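Long-range contacts in NOL1/NOP2/sun family protein (Enterococcus faecium, PDB 3M4X), which probably methylates cytosine in ribosomal RNA, joining a Rossmann-like methyltransferase domain of the RsmB/RsmF family to a C-terminal PUA-like RNA-binding domain: residues A[171-175]-A[360-365]; A[266-270]-A[280-286]. One frame throughout, in Å; residues are numbered along the deposited sequence.

How the interactions relate
Interaction 1 joins 171-175 to 360-365, parts 185 residues apart and belonging to different family regions, the RsmB/F methyltransferase and the first C-terminal domain of RsmF, through side-chain packing without a single hydrogen bond across it. Interaction 2 pairs two segments separated by nine residues, inside the methyltransferase region, with backbone hydrogen bonds and a shared water. Residues 266-286 are nested in the chain loop that interaction 1 closes. The two centres lie 35 Å apart and the nearest atoms about 23 Å, so they do not touch; the common element is the mixed sheet of the methyltransferase, whose strands lead to both.

Interaction 1: residues A[171-175]-A[360-365]; sequences HFSGF and PSLDGL
H171 and L365 meet with L365 CD1 over one face of the imidazole, while D363 O comes to the ring's edge. From CB, 3.8 Å from L365 CD1, the histidine chain runs toward the loop 360-365; CG lies anti to its own carbonyl carbon (chi1 -58°), which brings the ring against the leucine. CG is 3.3 Å from L365 CD1, and CD2 is 3.9 Å from the same methyl. That methyl is offset toward the rim, 3.4 Å from the ring centroid in a CH-pi contact, and ND1 is its nearest ring atom. At the ring's outer end, CE1 meets D363 O at 3.2 Å in the plane of the imidazole, and NE2 has G364 O for a more distant neighbour. The type II turn L362-L365, closed by L365 N to L362 O, presents D363 O to the ring; G364 adopts a positive phi that suits glycine.

A second, wholly apolar patch is centred on P360. Its CG lies 3.6 Å from F172 CE2 and 3.7 Å from F175 CE1, so one proline corner touches two phenylalanines that the type II turn F172-F175 brings together. L365 CD2 reaches the edge of the F172 ring.

The contact joins helix 165-172, and the turn leading into strand 176-182, to the loop between strands 351-355 and 367-370. Behind it, F172 meets F176 and L362 packs on V367 and T370.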
loop_
_atom_site.group_PDB
_atom_site.type_symbol
_atom_site.label_atom_id
_atom_site.label_comp_id
_atom_site.label_asym_id
_atom_site.label_seq_id
_atom_site.Cartn_x
_atom_site.Cartn_y
_atom_site.Cartn_z
ATOM N N HIS A 171 17.430 12.954 -3.271
ATOM C CA HIS A 171 16.171 13.633 -3.556
ATOM C C HIS A 171 15.298 13.925 -2.337
ATOM O O HIS A 171 14.443 14.808 -2.389
ATOM C CB HIS A 171 15.353 12.822 -4.561
ATOM C CG HIS A 171 16.066 12.578 -5.852
ATOM N ND1 HIS A 171 15.847 13.343 -6.977
ATOM C CD2 HIS A 171 17.005 11.663 -6.191
ATOM C CE1 HIS A 171 16.616 12.905 -7.958
ATOM N NE2 HIS A 171 17.327 11.887 -7.508
ATOM N N PHE A 172 15.502 13.187 -1.251
ATOM C CA PHE A 172 14.547 13.224 -0.145
ATOM C C PHE A 172 15.189 13.368 1.228
ATOM O O PHE A 172 14.556 13.093 2.255
ATOM C CB PHE A 172 13.696 11.959 -0.160
ATOM C CG PHE A 172 12.709 11.904 -1.286
ATOM C CD1 PHE A 172 12.900 11.046 -2.355
ATOM C CD2 PHE A 172 11.572 12.694 -1.263
ATOM C CE1 PHE A 172 11.968 10.978 -3.393
ATOM C CE2 PHE A 172 10.640 12.634 -2.291
ATOM C CZ PHE A 172 10.842 11.778 -3.359
ATOM N N SER A 173 16.448 13.781 1.239
ATOM C CA SER A 173 17.162 14.020 2.484
ATOM C C SER A 173 16.358 14.957 3.395
ATOM O O SER A 173 15.955 16.044 2.973
ATOM C CB SER A 173 18.548 14.607 2.191
ATOM O OG SER A 173 19.338 14.651 3.363
ATOM N N GLY A 174 16.116 14.514 4.632
ATOM C CA GLY A 174 15.327 15.262 5.605
ATOM C C GLY A 174 13.887 15.618 5.229
ATOM O O GLY A 174 13.300 16.552 5.799
ATOM N N PHE A 175 13.307 14.870 4.295
ATOM C CA PHE A 175 12.035 15.259 3.664
ATOM C C PHE A 175 10.753 14.781 4.382
ATOM O O PHE A 175 9.785 15.535 4.500
ATOM C CB PHE A 175 12.049 14.794 2.203
ATOM C CG PHE A 175 10.785 15.103 1.430
ATOM C CD1 PHE A 175 10.579 16.358 0.872
ATOM C CD2 PHE A 175 9.838 14.119 1.204
ATOM C CE1 PHE A 175 9.436 16.629 0.142
ATOM C CE2 PHE A 175 8.697 14.380 0.472
ATOM C CZ PHE A 175 8.495 15.635 -0.059
ATOM N N PRO A 360 8.642 17.045 -4.600
ATOM C CA PRO A 360 9.826 17.822 -4.968
ATOM C C PRO A 360 9.998 17.696 -6.468
ATOM O O PRO A 360 9.132 17.141 -7.147
ATOM C CB PRO A 360 10.972 17.069 -4.268
ATOM C CG PRO A 360 10.328 16.062 -3.385
ATOM C CD PRO A 360 9.005 15.754 -3.998
ATOM N N SER A 361 11.113 18.171 -6.995
ATOM C CA SER A 361 11.393 17.907 -8.393
ATOM C C SER A 361 11.688 16.427 -8.560
ATOM O O SER A 361 12.439 15.841 -7.780
ATOM C CB SER A 361 12.574 18.732 -8.894
ATOM O OG SER A 361 12.827 18.421 -10.252
ATOM N N LEU A 362 11.105 15.825 -9.584
ATOM C CA LEU A 362 11.289 14.400 -9.807
ATOM C C LEU A 362 12.334 14.097 -10.880
ATOM O O LEU A 362 12.566 12.932 -11.215
ATOM C CB LEU A 362 9.955 13.748 -10.161
ATOM C CG LEU A 362 8.847 13.948 -9.126
ATOM C CD1 LEU A 362 7.612 13.186 -9.561
ATOM C CD2 LEU A 362 9.304 13.496 -7.745
ATOM N N ASP A 363 12.955 15.143 -11.421
ATOM C CA ASP A 363 14.024 14.955 -12.399
ATOM C C ASP A 363 15.090 14.022 -11.823
ATOM O O ASP A 363 15.588 14.245 -10.715
ATOM C CB ASP A 363 14.636 16.301 -12.805
ATOM C CG ASP A 363 13.632 17.221 -13.494
ATOM O OD1 ASP A 363 12.745 16.712 -14.215
ATOM O OD2 ASP A 363 13.730 18.453 -13.318
ATOM N N GLY A 364 15.423 12.966 -12.560
ATOM C CA GLY A 364 16.431 12.026 -12.106
ATOM C C GLY A 364 15.836 10.851 -11.349
ATOM O O GLY A 364 16.555 9.954 -10.905
ATOM N N LEU A 365 14.517 10.844 -11.203
ATOM C CA LEU A 365 13.852 9.731 -10.537
ATOM C C LEU A 365 13.186 8.794 -11.532
ATOM O O LEU A 365 12.630 9.234 -12.535
ATOM C CB LEU A 365 12.813 10.238 -9.544
ATOM C CG LEU A 365 13.165 10.224 -8.060
ATOM C CD1 LEU A 365 13.376 11.634 -7.554
ATOM C CD2 LEU A 365 12.041 9.562 -7.298
#

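Interaction 2: residues A[266-270]-A[280-286]; sequences VSSGR and EKTIRIW
S267 and R284 form the antiparallel hydrogen-bonded pair of this contact, and packing is tight here. R284 N donates to S267 O (2.9 Å), and G269 N to T282 O (2.9 Å). Between these bonds S268 faces I283 as a non-hydrogen-bonded pair, with S268 CA 3.2 Å from T282 O in a CA-H...O contact. At G269 the chains leave no place for a side chain: T282 OG1 lies 3.2 Å from its CA, held by L279 O.

On the side of S267 and R284, a water ties the two segments together. It donates to S268 O and accepts from R270 NE and W286 NE1, lying in the indole plane. S267 OG also comes to the indole edge, 3.4 Å from W286 CD1, and is hydrogen-bonded to D290. The R270 chain, extended from CG to NE, brings NH2 obliquely to within 3.9 Å of W286 NE1, the guanidinium and ring planes 69° apart, and on to a salt bridge with E23. E243, salt-bridged to R284 and accepting R270 N, may offset the nearness of the two arginines.

At the margins the backbone stays close, S268 CB lying 3.3 Å from E280 O, but the side chains are looser: that of E280 is exposed, the S268 hydroxyl turns back to G269 O, and V266 CG2 stands 4.0 Å from I283 CG2.

Together these residues make a short antiparallel strand pair, 267-268 with 283-285, joined by a long loop and added through strand 283-285 to strand 295-302, which runs antiparallel to 228-234 of the Rossmann-like methyltransferase sheet.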
loop_
_atom_site.group_PDB
_atom_site.type_symbol
_atom_site.label_atom_id
_atom_site.label_comp_id
_atom_site.label_asym_id
_atom_site.label_seq_id
_atom_site.Cartn_x
_atom_site.Cartn_y
_atom_site.Cartn_z
ATOM N N VAL A 266 -1.126 -8.004 22.369
ATOM C CA VAL A 266 -0.178 -8.716 21.533
ATOM C C VAL A 266 1.040 -9.036 22.344
ATOM O O VAL A 266 1.194 -8.543 23.460
ATOM C CB VAL A 266 0.268 -7.860 20.327
ATOM C CG1 VAL A 266 -0.711 -7.994 19.184
ATOM C CG2 VAL A 266 0.439 -6.396 20.740
ATOM N N SER A 267 1.912 -9.862 21.780
ATOM C CA SER A 267 3.213 -10.120 22.379
ATOM C C SER A 267 4.144 -8.927 22.141
ATOM O O SER A 267 3.853 -8.038 21.335
ATOM C CB SER A 267 3.826 -11.394 21.805
ATOM O OG SER A 267 2.971 -12.502 22.018
ATOM N N SER A 268 5.270 -8.922 22.833
ATOM C CA SER A 268 6.151 -7.774 22.814
ATOM C C SER A 268 7.570 -8.200 22.484
ATOM O O SER A 268 7.911 -9.371 22.608
ATOM C CB SER A 268 6.113 -7.097 24.177
ATOM O OG SER A 268 7.203 -7.533 24.960
ATOM N N GLY A 269 8.400 -7.261 22.044
ATOM C CA GLY A 269 9.814 -7.543 21.886
ATOM C C GLY A 269 10.407 -7.954 23.232
ATOM O O GLY A 269 9.880 -7.596 24.285
ATOM N N ARG A 270 11.498 -8.712 23.207
ATOM C CA ARG A 270 12.086 -9.222 24.449
ATOM C C ARG A 270 13.395 -8.522 24.766
ATOM O O ARG A 270 14.334 -8.584 23.988
ATOM C CB ARG A 270 12.298 -10.735 24.362
ATOM C CG ARG A 270 11.061 -11.483 23.863
ATOM C CD ARG A 270 11.159 -12.987 24.121
ATOM N NE ARG A 270 9.904 -13.670 23.806
ATOM C CZ ARG A 270 9.590 -14.902 24.203
ATOM N NH1 ARG A 270 10.444 -15.606 24.946
ATOM N NH2 ARG A 270 8.417 -15.429 23.859
ATOM N N GLU A 280 10.393 -3.668 25.123
ATOM C CA GLU A 280 9.068 -4.191 25.408
ATOM C C GLU A 280 7.983 -3.394 24.686
ATOM O O GLU A 280 6.850 -3.859 24.550
ATOM C CB GLU A 280 8.813 -4.180 26.920
ATOM C CG GLU A 280 8.748 -2.782 27.529
ATOM C CD GLU A 280 10.120 -2.184 27.866
ATOM O OE1 GLU A 280 11.166 -2.831 27.615
ATOM O OE2 GLU A 280 10.141 -1.059 28.404
ATOM N N LYS A 281 8.336 -2.193 24.234
ATOM C CA LYS A 281 7.415 -1.324 23.499
ATOM C C LYS A 281 7.293 -1.737 22.047
ATOM O O LYS A 281 6.434 -1.239 21.330
ATOM C CB LYS A 281 7.885 0.129 23.541
ATOM C CG LYS A 281 7.868 0.770 24.912
ATOM C CD LYS A 281 8.520 2.150 24.844
ATOM C CE LYS A 281 8.995 2.598 26.216
ATOM N NZ LYS A 281 9.955 3.729 26.112
ATOM N N THR A 282 8.183 -2.614 21.599
ATOM C CA THR A 282 8.053 -3.187 20.268
ATOM C C THR A 282 7.094 -4.387 20.318
ATOM O O THR A 282 6.820 -4.935 21.389
ATOM C CB THR A 282 9.425 -3.557 19.668
ATOM O OG1 THR A 282 9.969 -4.697 20.345
ATOM C CG2 THR A 282 10.406 -2.366 19.803
ATOM N N ILE A 283 6.572 -4.775 19.160
ATOM C CA ILE A 283 5.464 -5.724 19.087
ATOM C C ILE A 283 5.867 -6.997 18.382
ATOM O O ILE A 283 6.432 -6.958 17.293
ATOM C CB ILE A 283 4.298 -5.157 18.270
ATOM C CG1 ILE A 283 3.602 -4.014 19.008
ATOM C CG2 ILE A 283 3.310 -6.259 17.901
ATOM C CD1 ILE A 283 2.501 -3.367 18.162
ATOM N N ARG A 284 5.556 -8.124 19.004
ATOM C CA ARG A 284 5.736 -9.411 18.356
ATOM C C ARG A 284 4.400 -10.093 18.143
ATOM O O ARG A 284 3.503 -10.019 18.978
ATOM C CB ARG A 284 6.678 -10.319 19.156
ATOM C CG ARG A 284 8.149 -10.129 18.798
ATOM C CD ARG A 284 9.050 -10.987 19.680
ATOM N NE ARG A 284 10.452 -10.920 19.278
ATOM C CZ ARG A 284 11.011 -11.686 18.341
ATOM N NH1 ARG A 284 10.294 -12.600 17.691
ATOM N NH2 ARG A 284 12.296 -11.536 18.050
ATOM N N ILE A 285 4.276 -10.761 17.010
ATOM C CA ILE A 285 3.114 -11.589 16.762
ATOM C C ILE A 285 3.594 -13.025 16.569
ATOM O O ILE A 285 4.345 -13.320 15.639
ATOM C CB ILE A 285 2.303 -11.066 15.551
ATOM C CG1 ILE A 285 1.710 -9.697 15.889
ATOM C CG2 ILE A 285 1.189 -12.041 15.186
ATOM C CD1 ILE A 285 1.009 -9.037 14.755
ATOM N N TRP A 286 3.195 -13.895 17.490
ATOM C CA TRP A 286 3.578 -15.305 17.457
ATOM C C TRP A 286 2.366 -16.133 17.025
ATOM O O TRP A 286 1.262 -15.924 17.530
ATOM C CB TRP A 286 4.029 -15.776 18.840
ATOM C CG TRP A 286 5.318 -15.173 19.400
ATOM C CD1 TRP A 286 5.422 -14.198 20.356
ATOM C CD2 TRP A 286 6.665 -15.563 19.082
ATOM N NE1 TRP A 286 6.746 -13.940 20.630
ATOM C CE2 TRP A 286 7.529 -14.768 19.867
ATOM C CE3 TRP A 286 7.225 -16.503 18.209
ATOM C CZ2 TRP A 286 8.921 -14.878 19.797
ATOM C CZ3 TRP A 286 8.606 -16.609 18.139
ATOM C CH2 TRP A 286 9.440 -15.804 18.931
HETATM O O HOH W 1 7.573 -12.152 22.865
#